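Local coordinates for pyruvate synthase subunit porC (Thermotoga maritima MSB8, PDB 2RAA), which forms the gamma subunit of a heterotetrameric pyruvate synthase that oxidises pyruvate to acetyl-CoA and carbon dioxide while reducing ferredoxin, at residues Phe20-His25 with Asn69-Glu74; Leu111-Lys116 with Asp135-Ala140. All coordinates share one frame; numbering follows the deposited sequence.

From the N terminus the chain first forms strand 19-27, and contact 1 brings strand 64-72 back beside it as an antiparallel neighbour, closing a loop of 43 residues that holds helix 32-45 and strand 50-55. The chain then enters the parallel half of the same mixed sheet through strands 87-90 and 109-113. Contact 2 closes a shorter loop of 18 residues, containing helix 118-125 and strand 130-134, by joining the end of strand 109-113 to the start of helix 136-143. The two loops follow in series, neither nesting nor crossing. The centres of contacts 1 and 2 lie about 22 Å apart, on opposite sides of the chain's centre.

Contact 1 (Phe20-His25 with Asn69-Glu74); sequences FEIRWH and NRIGDE. With SO4 (sulfate ion), chain C.
The indole of Trp24 meets the carboxamide of Asn69 at its pyrrole edge, where NE1 donates to OD1 over 2.9 Å; helix 32-45 packs against the same indole through Ala35. Ring and amide planes stand 62° apart, yet the indole nitrogen sits nearly on the line of the amide C=O, the acceptor slightly out of the ring plane. Asp73 OD2 lies at the edge of the Phe20 ring, near its plane, and comes within 3.4 Å of Phe20 CB, while Val87 of the next strand touches the Phe20 side chain. These groups border an antiparallel strand pair in a mixed sheet, strands 20-25 and 69-72 running at 165° to each other. Phe20 with Ile71 and Ile22 with Asn69 are hydrogen-bonded pairs, each closed by two backbone bonds, among them Phe20 N to Ile71 O at 2.7 Å. Between them Glu21 and Arg70 form a non-hydrogen-bonded pair, CA to CA 4.6 Å.

On the face bearing Phe20, Ile22, Asn69 and Ile71, the amide is gripped at both ends: OD1 accepts the indole N-H and ND2 donates to Ser36 O, which fixes its rotation and ties the pair to helix 32-45. Asn69 CG lies anti to its carbonyl carbon (chi1 -67°), the turn that brings OD1 to Trp24. Across the sheet, the extended Glu21 chain reaches a sulfate, probably from the crystallisation liquor, that also binds Glu83 N and Asn84 N. Arg70 NH1 bonds Gln51 OE1; its NE makes a long salt bridge to Glu21 OE1 at 3.7 Å, and NH2 donates weakly to sulfate O4 at 3.2 Å, an oxygen near the guanidinium plane.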
# COMPACT_ATOMS: atom_id res chain seq x y z
N PHE A 20 4.88 9.14 10.79
CA PHE A 20 4.07 9.19 9.58
C PHE A 20 3.25 7.89 9.60
O PHE A 20 3.77 6.80 9.84
CB PHE A 20 4.96 9.24 8.32
CG PHE A 20 4.20 9.40 7.03
CD1 PHE A 20 3.84 10.63 6.59
CD2 PHE A 20 3.85 8.30 6.27
CE1 PHE A 20 3.16 10.79 5.42
CE2 PHE A 20 3.13 8.47 5.10
CZ PHE A 20 2.81 9.72 4.68
N GLU A 21 1.96 8.01 9.34
CA GLU A 21 1.09 6.89 9.53
C GLU A 21 0.28 6.46 8.30
O GLU A 21 -0.30 7.28 7.65
CB GLU A 21 0.14 7.27 10.63
CG GLU A 21 -0.68 6.10 11.09
CD GLU A 21 -1.67 6.49 12.15
OE1 GLU A 21 -1.29 7.27 13.07
OE2 GLU A 21 -2.83 6.02 12.01
N ILE A 22 0.20 5.15 8.09
CA ILE A 22 -0.45 4.56 6.95
C ILE A 22 -1.41 3.45 7.38
O ILE A 22 -1.06 2.62 8.18
CB ILE A 22 0.60 3.89 6.07
CG1 ILE A 22 1.65 4.95 5.62
CG2 ILE A 22 -0.08 3.22 4.88
CD1 ILE A 22 3.02 4.38 5.36
N ARG A 23 -2.63 3.43 6.86
CA ARG A 23 -3.60 2.41 7.25
C ARG A 23 -4.03 1.69 5.99
O ARG A 23 -4.43 2.31 5.03
CB ARG A 23 -4.82 3.02 7.92
CG ARG A 23 -5.85 1.98 8.39
CD ARG A 23 -6.96 2.68 9.15
NE ARG A 23 -7.81 3.45 8.26
CZ ARG A 23 -8.59 4.46 8.63
NH1 ARG A 23 -8.63 4.89 9.89
NH2 ARG A 23 -9.31 5.05 7.71
N TRP A 24 -3.94 0.38 6.02
CA TRP A 24 -4.20 -0.43 4.84
C TRP A 24 -5.50 -1.11 5.00
O TRP A 24 -5.79 -1.55 6.11
CB TRP A 24 -3.20 -1.59 4.73
CG TRP A 24 -1.82 -1.19 4.61
CD1 TRP A 24 -1.05 -0.68 5.58
CD2 TRP A 24 -0.97 -1.36 3.46
NE1 TRP A 24 0.22 -0.48 5.13
CE2 TRP A 24 0.30 -0.85 3.81
CE3 TRP A 24 -1.17 -1.84 2.16
CZ2 TRP A 24 1.37 -0.82 2.91
CZ3 TRP A 24 -0.11 -1.81 1.26
CH2 TRP A 24 1.14 -1.30 1.63
N HIS A 25 -6.21 -1.30 3.88
CA HIS A 25 -7.46 -2.05 3.88
C HIS A 25 -7.41 -3.06 2.75
O HIS A 25 -7.18 -2.72 1.60
CB HIS A 25 -8.65 -1.15 3.69
CG HIS A 25 -8.80 -0.15 4.79
ND1 HIS A 25 -9.67 -0.32 5.84
CD2 HIS A 25 -8.16 1.03 5.01
CE1 HIS A 25 -9.58 0.72 6.65
NE2 HIS A 25 -8.66 1.54 6.18
N ASN A 69 1.03 1.04 9.55
CA ASN A 69 2.44 1.36 9.72
C ASN A 69 2.52 2.71 10.38
O ASN A 69 1.73 3.61 10.06
CB ASN A 69 3.21 1.48 8.40
CG ASN A 69 3.35 0.16 7.68
OD1 ASN A 69 2.54 -0.13 6.85
ND2 ASN A 69 4.38 -0.63 7.98
N ARG A 70 3.47 2.82 11.32
CA ARG A 70 3.93 4.08 11.85
C ARG A 70 5.40 4.06 11.60
O ARG A 70 6.06 3.05 11.86
CB ARG A 70 3.65 4.20 13.32
CG ARG A 70 2.16 4.14 13.64
CD ARG A 70 1.91 4.68 15.04
NE ARG A 70 0.49 4.93 15.31
CZ ARG A 70 -0.33 4.09 15.94
NH1 ARG A 70 0.08 2.91 16.40
NH2 ARG A 70 -1.61 4.43 16.11
N ILE A 71 5.88 5.13 10.98
CA ILE A 71 7.30 5.25 10.63
C ILE A 71 7.74 6.63 11.14
O ILE A 71 7.15 7.61 10.77
CB ILE A 71 7.49 5.14 9.15
CG1 ILE A 71 7.13 3.72 8.68
CG2 ILE A 71 8.92 5.47 8.81
CD1 ILE A 71 6.87 3.61 7.25
N GLY A 72 8.72 6.68 12.03
CA GLY A 72 9.11 7.94 12.70
C GLY A 72 9.72 8.83 11.67
O GLY A 72 10.43 8.34 10.77
N ASP A 73 9.42 10.11 11.75
CA ASP A 73 9.95 11.05 10.78
C ASP A 73 10.62 12.23 11.48
O ASP A 73 10.33 13.40 11.20
CB ASP A 73 8.88 11.43 9.74
CG ASP A 73 7.58 11.83 10.36
OD1 ASP A 73 7.55 12.04 11.60
OD2 ASP A 73 6.58 11.92 9.61
N GLU A 74 11.58 11.85 12.34
CA GLU A 74 12.38 12.70 13.23
C GLU A 74 11.47 13.36 14.25
O GLU A 74 11.58 13.12 15.45
CB GLU A 74 13.24 13.73 12.46
CG GLU A 74 12.64 15.12 12.37
CD GLU A 74 13.62 16.16 11.89
OE1 GLU A 74 14.57 16.48 12.66
OE2 GLU A 74 13.40 16.69 10.77
S SO4 C . -3.45 7.76 15.51
O1 SO4 C . -4.04 8.87 16.24
O2 SO4 C . -3.80 7.94 14.09
O3 SO4 C . -2.01 7.82 15.71
O4 SO4 C . -4.02 6.50 16.03

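Contact 2 (Leu111-Lys116 with Asp135-Ala140); sequences LVNTVK and DATDIA
Asn113, the last residue of strand 109-113, presses its carboxamide against the first turn of helix 136-143 and uses both ends of it. OD1 accepts two backbone N-H groups, Ala136 N at 2.9 Å and Thr137 N at 3.2 Å. Both donors come from the same face of the amide plane; Thr137 N lies 36° above it and so is not on a lone pair. ND2 donates to Thr137 OG1 at 2.9 Å, nearly in the amide plane and with a straight N-H...O angle of 168°. With CG anti to the backbone N (chi1 168°), the side chain extends off the strand to the helix start, where OD1 also touches Ala136 CB at 3.5 Å. Three bonds, with a fourth from ND2 to Ile91 O, leave the amide little freedom to turn. Replacing Asn113 by an alanine would probably leave the Ala136 and Thr137 N-H groups without this acceptor and open a gap beside Ala136 CB.

The solvent side is looser. Val115, exposed, comes no nearer than 4.4 Å, from its CG2 to Asp135 OD2. Asp135 is the N-cap, its OD1 accepting a weak bond from Asp138 N. Beyond the strand end, buried Thr114 accepts from Lys116 N in an ST turn and also bonds Glu93.

Strand 109-113, helix 118-125 and strand 130-134 form a beta-alpha-beta crossover, and the contact joins the first strand's end to the helix following the second; Pro149, just before helix 150-161, and Met153 within it touch both Asn113 and Ala136.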
# COMPACT_ATOMS: atom_id res chain seq x y z
N LEU A 111 -4.94 6.00 -1.59
CA LEU A 111 -4.29 5.23 -2.64
C LEU A 111 -5.12 3.96 -2.84
O LEU A 111 -5.47 3.29 -1.85
CB LEU A 111 -2.83 4.92 -2.23
CG LEU A 111 -2.06 3.91 -3.10
CD1 LEU A 111 -1.89 4.40 -4.54
CD2 LEU A 111 -0.73 3.53 -2.43
N VAL A 112 -5.46 3.65 -4.10
CA VAL A 112 -6.38 2.54 -4.41
C VAL A 112 -5.93 1.70 -5.60
O VAL A 112 -5.39 2.21 -6.57
CB VAL A 112 -7.84 3.06 -4.67
CG1 VAL A 112 -8.86 1.91 -4.69
CG2 VAL A 112 -8.27 4.07 -3.60
N ASN A 113 -6.16 0.39 -5.48
CA ASN A 113 -5.88 -0.60 -6.52
C ASN A 113 -7.17 -0.66 -7.27
O ASN A 113 -8.15 -1.25 -6.81
CB ASN A 113 -5.58 -1.98 -5.91
CG ASN A 113 -5.57 -3.11 -6.95
OD1 ASN A 113 -5.21 -2.90 -8.10
ND2 ASN A 113 -5.92 -4.32 -6.52
N THR A 114 -7.21 -0.01 -8.42
CA THR A 114 -8.44 0.04 -9.16
C THR A 114 -8.17 0.39 -10.57
O THR A 114 -7.23 1.12 -10.86
CB THR A 114 -9.38 1.12 -8.59
OG1 THR A 114 -10.67 1.00 -9.20
CG2 THR A 114 -8.80 2.55 -8.79
N VAL A 115 -9.02 -0.12 -11.45
CA VAL A 115 -8.97 0.27 -12.86
C VAL A 115 -9.91 1.46 -13.14
O VAL A 115 -9.93 1.98 -14.23
CB VAL A 115 -9.32 -0.90 -13.77
CG1 VAL A 115 -10.84 -1.17 -13.74
CG2 VAL A 115 -8.82 -0.62 -15.17
N LYS A 116 -10.67 1.90 -12.14
CA LYS A 116 -11.57 3.03 -12.28
C LYS A 116 -10.86 4.36 -12.01
O LYS A 116 -9.65 4.38 -11.81
CB LYS A 116 -12.79 2.79 -11.42
CG LYS A 116 -13.52 1.53 -11.92
CD LYS A 116 -14.69 1.11 -11.08
CE LYS A 116 -15.27 -0.21 -11.59
NZ LYS A 116 -16.08 -0.90 -10.52
N ASP A 135 -3.49 0.17 -11.36
CA ASP A 135 -4.06 -1.20 -11.58
C ASP A 135 -3.02 -2.22 -11.15
O ASP A 135 -2.27 -2.78 -11.98
CB ASP A 135 -4.42 -1.35 -13.06
CG ASP A 135 -5.00 -2.69 -13.39
OD1 ASP A 135 -5.26 -3.48 -12.45
OD2 ASP A 135 -5.14 -2.94 -14.60
N ALA A 136 -2.94 -2.43 -9.84
CA ALA A 136 -1.84 -3.23 -9.27
C ALA A 136 -2.09 -4.68 -9.59
O ALA A 136 -1.15 -5.42 -9.87
CB ALA A 136 -1.72 -3.04 -7.80
N THR A 137 -3.34 -5.09 -9.56
CA THR A 137 -3.65 -6.52 -9.88
C THR A 137 -3.05 -6.96 -11.20
O THR A 137 -2.37 -7.98 -11.27
CB THR A 137 -5.14 -6.76 -9.88
OG1 THR A 137 -5.63 -6.37 -8.58
CG2 THR A 137 -5.50 -8.28 -10.16
N ASP A 138 -3.31 -6.16 -12.23
CA ASP A 138 -2.80 -6.44 -13.56
C ASP A 138 -1.30 -6.30 -13.70
O ASP A 138 -0.68 -7.10 -14.40
CB ASP A 138 -3.51 -5.59 -14.62
CG ASP A 138 -4.93 -6.12 -14.95
OD1 ASP A 138 -5.14 -7.36 -15.08
OD2 ASP A 138 -5.85 -5.28 -15.09
N ILE A 139 -0.70 -5.30 -13.05
CA ILE A 139 0.77 -5.26 -13.01
C ILE A 139 1.33 -6.61 -12.49
O ILE A 139 2.25 -7.22 -13.08
CB ILE A 139 1.32 -4.09 -12.13
CG1 ILE A 139 0.92 -2.73 -12.73
CG2 ILE A 139 2.85 -4.26 -12.01
CD1 ILE A 139 1.48 -1.34 -11.91
N ALA A 140 0.76 -7.11 -11.41
CA ALA A 140 1.21 -8.37 -10.80
C ALA A 140 0.92 -9.57 -11.70
O ALA A 140 1.75 -10.50 -11.79
CB ALA A 140 0.53 -8.55 -9.44